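Local coordinates for mitochondrial enolase superfamily member 1 (Homo sapiens, PDB 4A35), which catalyses the magnesium-dependent dehydration of L-fuconate to 2-keto-3-deoxy-L-fuconate, a step in the breakdown of the sugar L-fucose, at residues W136-V140 and K176-E180; R179-M183 and I371-I375; A226-M232 and W264-K270; V258-V262 and T290-L295. All coordinates share one frame; numbering follows the deposited sequence. Where two conformers were deposited one is given.

Contact 1: residues W136-V140 and K176-E180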
loop_
_atom_site.group_PDB
_atom_site.type_symbol
_atom_site.label_atom_id
_atom_site.label_comp_id
_atom_site.label_asym_id
_atom_site.label_seq_id
_atom_site.Cartn_x
_atom_site.Cartn_y
_atom_site.Cartn_z
ATOM N N TRP A 136 -3.607 9.306 26.205
ATOM C CA TRP A 136 -4.207 8.108 26.839
ATOM C C TRP A 136 -5.412 8.493 27.760
ATOM O O TRP A 136 -6.464 7.842 27.714
ATOM C CB TRP A 136 -3.174 7.261 27.610
ATOM C CG TRP A 136 -2.644 7.867 28.893
ATOM C CD1 TRP A 136 -1.479 8.562 29.045
ATOM C CD2 TRP A 136 -3.239 7.782 30.205
ATOM N NE1 TRP A 136 -1.333 8.972 30.355
ATOM C CE2 TRP A 136 -2.379 8.475 31.100
ATOM C CE3 TRP A 136 -4.425 7.206 30.708
ATOM C CZ2 TRP A 136 -2.656 8.602 32.469
ATOM C CZ3 TRP A 136 -4.704 7.340 32.080
ATOM C CH2 TRP A 136 -3.837 8.050 32.931
ATOM N N LYS A 137 -5.290 9.623 28.483
ATOM C CA LYS A 137 -6.291 10.065 29.448
ATOM C C LYS A 137 -7.459 10.696 28.745
ATOM O O LYS A 137 -8.603 10.465 29.138
ATOM C CB LYS A 137 -5.664 11.011 30.492
ATOM C CG LYS A 137 -6.625 11.465 31.608
ATOM C CD LYS A 137 -7.260 10.294 32.390
ATOM C CE LYS A 137 -7.928 10.772 33.683
ATOM N NZ LYS A 137 -8.941 9.765 34.152
ATOM N N LEU A 138 -7.184 11.414 27.635
ATOM C CA LEU A 138 -8.247 11.983 26.801
ATOM C C LEU A 138 -9.145 10.852 26.313
ATOM O O LEU A 138 -10.382 10.973 26.355
ATOM C CB LEU A 138 -7.615 12.737 25.591
ATOM C CG LEU A 138 -8.599 13.283 24.530
ATOM C CD1 LEU A 138 -9.368 14.489 25.121
ATOM C CD2 LEU A 138 -7.832 13.678 23.217
ATOM N N LEU A 139 -8.514 9.744 25.842
ATOM C CA LEU A 139 -9.252 8.581 25.345
ATOM C C LEU A 139 -10.031 7.899 26.464
ATOM O O LEU A 139 -11.234 7.614 26.294
ATOM C CB LEU A 139 -8.277 7.595 24.680
ATOM C CG LEU A 139 -7.685 8.093 23.352
ATOM C CD1 LEU A 139 -6.580 7.155 22.877
ATOM C CD2 LEU A 139 -8.802 8.269 22.291
ATOM N N VAL A 140 -9.348 7.605 27.583
ATOM C CA VAL A 140 -9.989 6.981 28.788
ATOM C C VAL A 140 -11.250 7.772 29.248
ATOM O O VAL A 140 -12.274 7.156 29.556
ATOM C CB VAL A 140 -8.966 6.809 29.941
ATOM C CG1 VAL A 140 -9.640 6.599 31.320
ATOM C CG2 VAL A 140 -7.984 5.668 29.628
ATOM N N LYS A 176 -12.586 0.529 35.368
ATOM C CA LYS A 176 -11.657 1.446 34.688
ATOM C C LYS A 176 -10.856 2.273 35.714
ATOM O O LYS A 176 -9.710 2.532 35.455
ATOM C CB LYS A 176 -12.362 2.375 33.674
ATOM C CG LYS A 176 -13.265 3.448 34.310
ATOM C CD LYS A 176 -13.943 4.355 33.271
ATOM C CE LYS A 176 -13.020 5.019 32.267
ATOM N NZ LYS A 176 -13.818 5.811 31.267
ATOM N N LYS A 177 -11.437 2.655 36.870
ATOM C CA LYS A 177 -10.679 3.450 37.870
ATOM C C LYS A 177 -9.523 2.610 38.446
ATOM O O LYS A 177 -8.401 3.113 38.544
ATOM C CB LYS A 177 -11.605 3.974 38.992
ATOM C CG LYS A 177 -12.610 5.028 38.466
ATOM C CD LYS A 177 -13.388 5.781 39.577
ATOM C CE LYS A 177 -14.214 4.904 40.515
ATOM N NZ LYS A 177 -15.171 4.019 39.791
ATOM N N GLU A 178 -9.800 1.327 38.778
ATOM C CA GLU A 178 -8.840 0.347 39.326
ATOM C C GLU A 178 -7.694 0.117 38.307
ATOM O O GLU A 178 -6.518 0.156 38.696
ATOM C CB GLU A 178 -9.538 -0.974 39.709
ATOM C CG GLU A 178 -10.489 -0.831 40.916
ATOM C CD GLU A 178 -11.888 -0.294 40.609
ATOM O OE1 GLU A 178 -12.165 0.058 39.438
ATOM O OE2 GLU A 178 -12.688 -0.164 41.559
ATOM N N ARG A 179 -8.029 -0.037 37.010
ATOM C CA ARG A 179 -7.009 -0.226 35.969
ATOM C C ARG A 179 -6.161 1.042 35.751
ATOM O O ARG A 179 -4.928 0.931 35.607
ATOM C CB ARG A 179 -7.624 -0.732 34.675
ATOM C CG ARG A 179 -8.086 -2.190 34.878
ATOM C CD ARG A 179 -8.437 -2.857 33.558
ATOM N NE ARG A 179 -9.560 -2.202 32.857
ATOM C CZ ARG A 179 -10.852 -2.351 33.173
ATOM N NH1 ARG A 179 -11.216 -3.134 34.189
ATOM N NH2 ARG A 179 -11.789 -1.727 32.468
ATOM N N GLU A 180 -6.780 2.240 35.762
ATOM C CA GLU A 180 -5.987 3.462 35.665
ATOM C C GLU A 180 -5.044 3.580 36.889
ATOM O O GLU A 180 -3.861 3.871 36.700
ATOM C CB GLU A 180 -6.858 4.705 35.498
ATOM C CG GLU A 180 -6.023 5.979 35.454
ATOM C CD GLU A 180 -6.823 7.221 35.149
ATOM O OE1 GLU A 180 -7.880 7.087 34.494
ATOM O OE2 GLU A 180 -6.393 8.326 35.554
#
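The shortest polar bond between these two helices runs from Lys176 NZ to the backbone oxygen Val140 O, 2.7 Å away. The ammonium approaches with a C=O...N angle of 153°, tilted 27° from the carbonyl plane, and Gln173 holds the same nitrogen. A first torsion of 70° places Lys176 CG between its backbone N and carbonyl carbon, and a bend at the third torsion carries the nitrogen across. Glu180 reaches back the other way: Lys137 NZ lies 2.9 Å from Glu180 OE1, on its syn lone pair, and makes a weaker bond to Glu180 OE2 at 3.2 Å. Asp141 is a second anionic partner of Lys137, so this lysine is likely to stay charged.

Apolar contacts flank the polar links. The carboxylate of Glu180 stands perpendicular to the Trp136 indole and meets its edge, with Glu180 OE2 3.7 Å from Trp136 CH2, while the indole nitrogen bonds elsewhere, to Pro410 O. Val140 supplies a compact apolar surface: its CG1 lies 3.8 Å from Lys176 CE. Long, flexible side chains suit this place because the axes of the two segments come no nearer than 12.8 Å. The result is an antiparallel helix pair joined by a salt bridge and a lysine-to-carbonyl bond, tying helix 135-141 to helix 176-186 beside helix 362-377 of the barrel domain.

Contact 2: residues R179-M183 and I371-I375. With EDO (1,2-ethanediol), chain G.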
loop_
_atom_site.group_PDB
_atom_site.type_symbol
_atom_site.label_atom_id
_atom_site.label_comp_id
_atom_site.label_asym_id
_atom_site.label_seq_id
_atom_site.Cartn_x
_atom_site.Cartn_y
_atom_site.Cartn_z
ATOM N N ARG A 179 -8.029 -0.037 37.010
ATOM C CA ARG A 179 -7.009 -0.226 35.969
ATOM C C ARG A 179 -6.161 1.042 35.751
ATOM O O ARG A 179 -4.928 0.931 35.607
ATOM C CB ARG A 179 -7.624 -0.732 34.675
ATOM C CG ARG A 179 -8.086 -2.190 34.878
ATOM C CD ARG A 179 -8.437 -2.857 33.558
ATOM N NE ARG A 179 -9.560 -2.202 32.857
ATOM C CZ ARG A 179 -10.852 -2.351 33.173
ATOM N NH1 ARG A 179 -11.216 -3.134 34.189
ATOM N NH2 ARG A 179 -11.789 -1.727 32.468
ATOM N N GLU A 180 -6.780 2.240 35.762
ATOM C CA GLU A 180 -5.987 3.462 35.665
ATOM C C GLU A 180 -5.044 3.580 36.889
ATOM O O GLU A 180 -3.861 3.871 36.700
ATOM C CB GLU A 180 -6.858 4.705 35.498
ATOM C CG GLU A 180 -6.023 5.979 35.454
ATOM C CD GLU A 180 -6.823 7.221 35.149
ATOM O OE1 GLU A 180 -7.880 7.087 34.494
ATOM O OE2 GLU A 180 -6.393 8.326 35.554
ATOM N N LYS A 181 -5.527 3.264 38.131
ATOM C CA LYS A 181 -4.656 3.269 39.313
ATOM C C LYS A 181 -3.488 2.331 39.135
ATOM O O LYS A 181 -2.355 2.721 39.436
ATOM C CB LYS A 181 -5.415 2.887 40.604
ATOM C CG LYS A 181 -5.799 4.070 41.473
ATOM C CD LYS A 181 -7.308 4.236 41.556
ATOM C CE LYS A 181 -7.744 5.161 42.665
ATOM N NZ LYS A 181 -9.219 5.358 42.653
ATOM N N GLN A 182 -3.738 1.128 38.583
ATOM C CA GLN A 182 -2.704 0.091 38.353
ATOM C C GLN A 182 -1.605 0.608 37.389
ATOM O O GLN A 182 -0.394 0.454 37.641
ATOM C CB GLN A 182 -3.370 -1.169 37.776
ATOM C CG GLN A 182 -2.394 -2.236 37.289
ATOM C CD GLN A 182 -1.489 -2.752 38.394
ATOM O OE1 GLN A 182 -1.899 -2.914 39.548
ATOM N NE2 GLN A 182 -0.245 -3.053 38.041
ATOM N N MET A 183 -2.047 1.260 36.308
ATOM C CA MET A 183 -1.174 1.849 35.304
ATOM C C MET A 183 -0.297 2.940 35.931
ATOM O O MET A 183 0.914 2.924 35.728
ATOM C CB MET A 183 -1.991 2.406 34.117
ATOM C CG MET A 183 -2.486 1.304 33.219
ATOM S SD MET A 183 -1.188 0.294 32.333
ATOM C CE MET A 183 -1.024 -1.133 33.426
ATOM N N ILE A 371 -1.918 1.864 26.878
ATOM C CA ILE A 371 -2.402 2.175 28.218
ATOM C C ILE A 371 -3.948 2.325 28.123
ATOM O O ILE A 371 -4.668 1.801 28.966
ATOM C CB ILE A 371 -1.674 3.382 28.806
ATOM C CG1 ILE A 371 -0.204 2.965 29.195
ATOM C CG2 ILE A 371 -2.441 4.011 29.996
ATOM C CD1 ILE A 371 0.688 4.143 29.402
ATOM N N PHE A 372 -4.422 3.072 27.094
ATOM C CA PHE A 372 -5.864 3.208 26.843
ATOM C C PHE A 372 -6.498 1.808 26.629
ATOM O O PHE A 372 -7.534 1.520 27.240
ATOM C CB PHE A 372 -6.180 4.162 25.672
ATOM C CG PHE A 372 -7.610 3.989 25.160
ATOM C CD1 PHE A 372 -8.694 4.470 25.895
ATOM C CD2 PHE A 372 -7.869 3.285 23.976
ATOM C CE1 PHE A 372 -10.014 4.294 25.432
ATOM C CE2 PHE A 372 -9.191 3.055 23.553
ATOM C CZ PHE A 372 -10.254 3.579 24.280
ATOM N N ASP A 373 -5.834 0.940 25.840
ATOM C CA ASP A 373 -6.331 -0.412 25.587
ATOM C C ASP A 373 -6.574 -1.142 26.945
ATOM O O ASP A 373 -7.654 -1.721 27.161
ATOM C CB ASP A 373 -5.355 -1.216 24.712
ATOM C CG ASP A 373 -5.872 -2.614 24.510
ATOM O OD1 ASP A 373 -6.929 -2.758 23.872
ATOM O OD2 ASP A 373 -5.280 -3.563 25.094
ATOM N N TYR A 374 -5.547 -1.164 27.813
ATOM C CA TYR A 374 -5.676 -1.822 29.118
ATOM C C TYR A 374 -6.808 -1.253 29.971
ATOM O O TYR A 374 -7.610 -2.013 30.540
ATOM C CB TYR A 374 -4.360 -1.733 29.936
ATOM C CG TYR A 374 -4.491 -2.372 31.313
ATOM C CD1 TYR A 374 -4.653 -3.748 31.453
ATOM C CD2 TYR A 374 -4.503 -1.591 32.470
ATOM C CE1 TYR A 374 -4.808 -4.333 32.709
ATOM C CE2 TYR A 374 -4.652 -2.170 33.736
ATOM C CZ TYR A 374 -4.795 -3.535 33.850
ATOM O OH TYR A 374 -4.959 -4.089 35.099
ATOM N N ILE A 375 -6.840 0.080 30.127
ATOM C CA ILE A 375 -7.830 0.717 30.995
ATOM C C ILE A 375 -9.275 0.561 30.431
ATOM O O ILE A 375 -10.191 0.282 31.198
ATOM C CB ILE A 375 -7.489 2.203 31.241
ATOM C CG1 ILE A 375 -6.154 2.342 32.030
ATOM C CG2 ILE A 375 -8.659 2.925 31.954
ATOM C CD1 ILE A 375 -5.568 3.792 32.005
HETATM C C1 EDO G . -5.232 -7.840 35.249
HETATM O O1 EDO G . -5.759 -6.588 34.858
HETATM C C2 EDO G . -3.960 -8.196 34.471
HETATM O O2 EDO G . -4.333 -8.838 33.271
#
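Arg179 lies across the Tyr374 ring, its guanidinium plane almost perpendicular (89°) to the aromatic plane, in a roughly antiparallel packing (141° between segment directions) that sets helix 176-186 against helix 362-377 of the enolase-superfamily barrel. Arg179 CD sits over one ring face, a CH-pi contact 3.9 Å from the Tyr374 centroid. A bend at the third torsion (-62°) turns the guanidinium from the ring to the backbone, where Arg179 NE and Arg179 NH2 grip Ile375 O side-on, at 3.1 and 2.9 Å, from the same face of that carbonyl. Arginine suits this place because one flat group serves several carbonyls: the NE hydrogen is shared, weakly, with Tyr374 O, and NH1 reaches Ile174 O. A leucine here would probably leave Ile375 O without these two donors.

Met183 meets the ring obliquely in a Met-aromatic contact, Met183 SD being 4.8 Å from the Tyr374 centroid; its CG also packs on Ile371 and Ile375. Ile375 CD1 packs against the helix backbone, 3.7 Å from Glu180 CA. The adjacent Asp373 belongs to a magnesium site with Tyr188 and Ser380. At the ring edge, Tyr374 OH shares a 2.6 Å hydrogen bond with O1 of an ethanediol, probably from the crystallisation liquor.

Contact 3: residues A226-M232 and W264-K270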
loop_
_atom_site.group_PDB
_atom_site.type_symbol
_atom_site.label_atom_id
_atom_site.label_comp_id
_atom_site.label_asym_id
_atom_site.label_seq_id
_atom_site.Cartn_x
_atom_site.Cartn_y
_atom_site.Cartn_z
ATOM N N ALA A 226 18.319 -13.826 8.020
ATOM C CA ALA A 226 19.260 -13.606 6.912
ATOM C C ALA A 226 20.178 -14.804 6.777
ATOM O O ALA A 226 20.570 -15.172 5.663
ATOM C CB ALA A 226 20.087 -12.335 7.159
ATOM N N ASP A 227 20.554 -15.392 7.921
ATOM C CA ASP A 227 21.552 -16.453 7.968
ATOM C C ASP A 227 21.262 -17.348 9.168
ATOM O O ASP A 227 21.363 -16.904 10.309
ATOM C CB ASP A 227 22.978 -15.841 8.048
ATOM C CG ASP A 227 24.064 -16.914 7.977
ATOM O OD1 ASP A 227 24.186 -17.716 8.946
ATOM O OD2 ASP A 227 24.707 -17.030 6.918
ATOM N N LEU A 228 20.862 -18.593 8.892
ATOM C CA LEU A 228 20.466 -19.536 9.937
ATOM C C LEU A 228 21.554 -19.769 10.978
ATOM O O LEU A 228 21.232 -19.769 12.160
ATOM C CB LEU A 228 20.045 -20.881 9.301
ATOM C CG LEU A 228 19.550 -21.965 10.244
ATOM C CD1 LEU A 228 18.377 -21.482 11.098
ATOM C CD2 LEU A 228 19.195 -23.205 9.459
ATOM N N GLN A 229 22.800 -20.040 10.551
ATOM C CA GLN A 229 23.911 -20.298 11.497
ATOM C C GLN A 229 24.130 -19.079 12.412
ATOM O O GLN A 229 24.289 -19.260 13.616
ATOM C CB GLN A 229 25.206 -20.679 10.765
ATOM C CG GLN A 229 25.182 -22.104 10.139
ATOM C CD GLN A 229 24.326 -23.136 10.873
ATOM O OE1 GLN A 229 23.294 -23.610 10.354
ATOM N NE2 GLN A 229 24.716 -23.485 12.103
ATOM N N ASP A 230 24.063 -17.843 11.852
ATOM C CA ASP A 230 24.182 -16.607 12.650
ATOM C C ASP A 230 23.018 -16.516 13.649
ATOM O O ASP A 230 23.234 -16.103 14.800
ATOM C CB ASP A 230 24.269 -15.330 11.772
ATOM C CG ASP A 230 24.593 -14.062 12.591
ATOM O OD1 ASP A 230 25.726 -13.975 13.147
ATOM O OD2 ASP A 230 23.735 -13.128 12.629
ATOM N N ASP A 231 21.786 -16.933 13.225
ATOM C CA ASP A 231 20.627 -16.921 14.118
ATOM C C ASP A 231 20.839 -17.900 15.266
ATOM O O ASP A 231 20.566 -17.566 16.407
ATOM C CB ASP A 231 19.326 -17.249 13.365
ATOM C CG ASP A 231 18.877 -16.208 12.362
ATOM O OD1 ASP A 231 19.340 -15.034 12.462
ATOM O OD2 ASP A 231 18.041 -16.551 11.481
ATOM N N MET A 232 21.363 -19.083 14.975
ATOM C CA MET A 232 21.629 -20.048 16.039
ATOM C C MET A 232 22.719 -19.543 16.985
ATOM O O MET A 232 22.500 -19.608 18.200
ATOM C CB MET A 232 21.964 -21.402 15.474
ATOM C CG MET A 232 20.727 -22.265 15.431
ATOM S SD MET A 232 21.097 -23.630 14.399
ATOM C CE MET A 232 19.540 -23.988 13.819
ATOM N N TRP A 264 12.717 -22.943 8.594
ATOM C CA TRP A 264 13.664 -22.143 9.372
ATOM C C TRP A 264 13.269 -22.143 10.869
ATOM O O TRP A 264 14.105 -22.406 11.747
ATOM C CB TRP A 264 13.691 -20.724 8.793
ATOM C CG TRP A 264 14.914 -19.945 9.147
ATOM C CD1 TRP A 264 15.274 -19.501 10.396
ATOM C CD2 TRP A 264 15.781 -19.280 8.220
ATOM N NE1 TRP A 264 16.342 -18.650 10.303
ATOM C CE2 TRP A 264 16.685 -18.499 8.980
ATOM C CE3 TRP A 264 15.929 -19.318 6.817
ATOM C CZ2 TRP A 264 17.693 -17.722 8.384
ATOM C CZ3 TRP A 264 16.966 -18.582 6.234
ATOM C CH2 TRP A 264 17.814 -17.780 7.017
ATOM N N MET A 265 11.972 -21.958 11.142
ATOM C CA MET A 265 11.460 -21.921 12.522
ATOM C C MET A 265 11.531 -23.284 13.203
ATOM O O MET A 265 11.703 -23.336 14.435
ATOM C CB MET A 265 10.050 -21.333 12.593
ATOM C CG MET A 265 10.038 -19.810 12.396
ATOM S SD MET A 265 11.207 -18.926 13.492
ATOM C CE MET A 265 10.609 -19.536 15.135
ATOM N N SER A 266 11.449 -24.389 12.418
ATOM C CA SER A 266 11.582 -25.740 12.982
ATOM C C SER A 266 12.992 -25.918 13.575
ATOM O O SER A 266 13.166 -26.648 14.555
ATOM C CB SER A 266 11.324 -26.810 11.919
ATOM O OG SER A 266 12.450 -26.966 11.075
ATOM N N LYS A 267 14.001 -25.210 12.994
ATOM C CA LYS A 267 15.403 -25.280 13.433
ATOM C C LYS A 267 15.678 -24.332 14.636
ATOM O O LYS A 267 16.603 -24.583 15.433
ATOM C CB LYS A 267 16.324 -24.956 12.253
ATOM C CG LYS A 267 16.328 -26.116 11.255
ATOM C CD LYS A 267 16.836 -25.689 9.921
ATOM C CE LYS A 267 17.053 -26.839 8.974
ATOM N NZ LYS A 267 17.370 -26.346 7.602
ATOM N N LEU A 268 14.908 -23.225 14.735
ATOM C CA LEU A 268 15.065 -22.252 15.851
ATOM C C LEU A 268 14.132 -22.562 17.044
ATOM O O LEU A 268 14.229 -21.910 18.092
ATOM C CB LEU A 268 14.801 -20.803 15.361
ATOM C CG LEU A 268 15.827 -20.249 14.383
ATOM C CD1 LEU A 268 15.451 -18.855 13.912
ATOM C CD2 LEU A 268 17.296 -20.388 14.924
ATOM N N ALA A 269 13.205 -23.547 16.882
ATOM C CA ALA A 269 12.255 -23.861 17.931
ATOM C C ALA A 269 12.929 -24.324 19.233
ATOM O O ALA A 269 12.355 -24.101 20.312
ATOM C CB ALA A 269 11.265 -24.922 17.448
ATOM N N LYS A 270 14.174 -24.858 19.156
ATOM C CA LYS A 270 14.905 -25.321 20.349
ATOM C C LYS A 270 15.134 -24.160 21.339
ATOM O O LYS A 270 15.271 -24.413 22.518
ATOM C CB LYS A 270 16.240 -25.993 19.974
ATOM C CG LYS A 270 17.246 -25.093 19.219
ATOM C CD LYS A 270 18.447 -25.926 18.759
ATOM C CE LYS A 270 19.405 -25.194 17.855
ATOM N NZ LYS A 270 20.518 -26.102 17.412
#
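Asp231 OD2 is gripped by two donors: the indole nitrogen Trp264 NE1, 2.9 Å away in a bond near the ring plane though bent at the hydrogen (140°), and the backbone nitrogen of Gly225. Trp264 CG lies anti to its backbone N (chi1 -160°), which carries the indole toward Asp231. The indole uses the anti lone pair, away from OD1, which instead pairs with Arg234. Aspartate suits this buried place, its short carboxylate taking up several donors. Over one face of the indole lies Leu228 CD1, a CH-pi contact 3.9 Å from the centroid of the five-membered ring. The other leucine branch packs tightly on Lys267, Leu228 CD2 being 3.5 Å from Lys267 CD. A phenylalanine in place of Trp264 would probably leave Asp231 OD2 without its indole donor and uncover part of Leu228.

Farther along, Met232 CG lies 3.9 Å from Leu268 CD2, with its CE beside Lys267. Asp227 N-caps its own helix, OD1 accepting from Asp230 N at 2.9 Å. Segments 228-232 and 264-268 cross at -27°; their helices, 228-242 and 258-268, are successive outer helices of a beta/alpha barrel, following the neighbouring parallel strands 219-223 and 247-251, and Leu268 also touches Met250 of the latter.

Contact 4: residues V258-V262 and T290-L295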
loop_
_atom_site.group_PDB
_atom_site.type_symbol
_atom_site.label_atom_id
_atom_site.label_comp_id
_atom_site.label_asym_id
_atom_site.label_seq_id
_atom_site.Cartn_x
_atom_site.Cartn_y
_atom_site.Cartn_z
ATOM N N VAL A 258 6.461 -18.868 2.480
ATOM C CA VAL A 258 5.672 -19.591 3.475
ATOM C C VAL A 258 6.344 -20.944 3.886
ATOM O O VAL A 258 6.593 -21.133 5.081
ATOM C CB VAL A 258 4.201 -19.740 2.991
ATOM C CG1 VAL A 258 3.417 -20.770 3.819
ATOM C CG2 VAL A 258 3.496 -18.373 3.005
ATOM N N PRO A 259 6.662 -21.885 2.955
ATOM C CA PRO A 259 7.295 -23.144 3.395
ATOM C C PRO A 259 8.651 -22.884 4.068
ATOM O O PRO A 259 8.956 -23.514 5.088
ATOM C CB PRO A 259 7.442 -23.938 2.079
ATOM C CG PRO A 259 6.376 -23.359 1.189
ATOM C CD PRO A 259 6.416 -21.905 1.496
ATOM N N GLU A 260 9.431 -21.929 3.529
ATOM C CA GLU A 260 10.735 -21.548 4.090
ATOM C C GLU A 260 10.612 -21.082 5.550
ATOM O O GLU A 260 11.452 -21.473 6.367
ATOM C CB GLU A 260 11.358 -20.439 3.239
ATOM C CG GLU A 260 12.658 -19.878 3.776
ATOM C CD GLU A 260 13.166 -18.690 2.988
ATOM O OE1 GLU A 260 12.351 -18.008 2.311
ATOM O OE2 GLU A 260 14.397 -18.455 3.041
ATOM N N ALA A 261 9.576 -20.282 5.875
ATOM C CA ALA A 261 9.376 -19.801 7.258
ATOM C C ALA A 261 9.170 -20.986 8.212
ATOM O O ALA A 261 9.725 -21.011 9.309
ATOM C CB ALA A 261 8.177 -18.886 7.341
ATOM N N VAL A 262 8.389 -21.995 7.779
ATOM C CA VAL A 262 8.146 -23.157 8.626
ATOM C C VAL A 262 9.425 -23.935 8.837
ATOM O O VAL A 262 9.722 -24.344 9.959
ATOM C CB VAL A 262 7.011 -24.058 8.050
ATOM C CG1 VAL A 262 6.855 -25.361 8.856
ATOM C CG2 VAL A 262 5.696 -23.275 8.003
ATOM N N THR A 290 -1.152 -19.968 7.301
ATOM C CA THR A 290 -0.487 -21.252 7.001
ATOM C C THR A 290 0.689 -21.514 7.995
ATOM O O THR A 290 0.826 -22.637 8.514
ATOM C CB THR A 290 -0.029 -21.294 5.517
ATOM O OG1 THR A 290 -1.179 -21.191 4.704
ATOM C CG2 THR A 290 0.733 -22.592 5.170
ATOM N N ILE A 291 1.501 -20.485 8.267
ATOM C CA ILE A 291 2.666 -20.597 9.157
ATOM C C ILE A 291 2.161 -20.807 10.586
ATOM O O ILE A 291 2.673 -21.673 11.283
ATOM C CB ILE A 291 3.563 -19.357 9.020
ATOM C CG1 ILE A 291 4.139 -19.268 7.572
ATOM C CG2 ILE A 291 4.702 -19.348 10.097
ATOM C CD1 ILE A 291 4.668 -17.801 7.112
ATOM N N SER A 292 1.138 -20.052 10.995
ATOM C CA SER A 292 0.559 -20.211 12.332
ATOM C C SER A 292 0.091 -21.672 12.556
ATOM O O SER A 292 0.454 -22.276 13.585
ATOM C CB SER A 292 -0.597 -19.233 12.544
ATOM O OG SER A 292 -1.071 -19.306 13.889
ATOM N N LYS A 293 -0.675 -22.263 11.593
ATOM C CA LYS A 293 -1.160 -23.634 11.797
ATOM C C LYS A 293 0.004 -24.619 11.933
ATOM O O LYS A 293 -0.066 -25.545 12.739
ATOM C CB LYS A 293 -2.105 -24.063 10.661
ATOM C CG LYS A 293 -3.446 -23.330 10.755
ATOM C CD LYS A 293 -4.429 -23.822 9.674
ATOM C CE LYS A 293 -5.709 -23.006 9.601
ATOM N NZ LYS A 293 -5.424 -21.591 9.241
ATOM N N ALA A 294 1.085 -24.401 11.185
ATOM C CA ALA A 294 2.249 -25.292 11.234
ATOM C C ALA A 294 3.080 -25.157 12.515
ATOM O O ALA A 294 3.661 -26.159 12.937
ATOM C CB ALA A 294 3.150 -25.041 10.029
ATOM N N LEU A 295 3.174 -23.931 13.110
ATOM C CA LEU A 295 4.050 -23.660 14.236
ATOM C C LEU A 295 3.389 -23.694 15.640
ATOM O O LEU A 295 4.063 -24.065 16.589
ATOM C CB LEU A 295 4.775 -22.339 14.066
ATOM C CG LEU A 295 5.733 -22.214 12.870
ATOM C CD1 LEU A 295 6.461 -20.913 12.948
ATOM C CD2 LEU A 295 6.765 -23.357 12.840
#
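Val258, at the start of helix 258-268, meets Thr290 at about a right angle, methyl to methyl: Val258 CG1 and Thr290 CG2 are 3.5 Å apart. Threonine serves two surroundings here. With CG2 anti to its backbone N, the methyl faces the valine, while OG1, beside the backbone N (first torsion -62°), bonds to Leu286 O of its own helix. Val258 CG1 also touches Ile291 CG1, at 4.1 Å, and the same valine packs against Asp158 of the second subunit, so this end of the contact lies at the dimer interface.

One turn later Ala261 brings only a methyl. Its small size lets the isoleucine come in close: Ala261 CB is 3.7 Å from Ile291 CD1, which lies at the end of a branch directed between Val258 and Ala261. Val262 then fits against the next turn of the partner. Its CG2 rests 3.7 Å from Ala294 CB and its CG1 3.9 Å from the same Ala294 CB, so both branches straddle that alanine; more loosely, Val262 CG1 approaches Leu295 CD2 at 4.5 Å. Mostly beta-branched and small residues make a seam of carbon contacts, and they allow the axes of the two segments to close to 9.5 Å.

Segments 258-262 and 290-295 cross at -26° with the same general direction, and their helices are consecutive outer helices of the beta/alpha barrel. Helix 258-268 follows strand 247-251 and helix 285-295 follows strand 275-277; beneath the seam, Ile291 and Leu295 press on Ile302 of the next strand, 301-304.

How the contacts relate
The four contacts form two groups. Contacts 1 and 2, centres about 5 Å apart, share helix 176-186 and touch directly, Trp136 CZ3 lying 3.7 Å from Ile375 CD1. Contacts 3 and 4, centres about 14 Å apart, share helix 258-268 and together join three successive barrel helices. The centres of contacts 1 and 3 are about 41 Å apart. One magnesium, held by Tyr188, Asp373 and Ser380, lies about 4 Å from the Tyr374 side chain of contact 2. The catalytic one, bound by Asp251, Glu277 and Glu306, lies inward of contact 4, whose Ile291 side chain is about 10 Å from that of Glu277; the Asp231 side chain of contact 3 is about 7 Å from that of Lys223, by similarity the proton donor/acceptor.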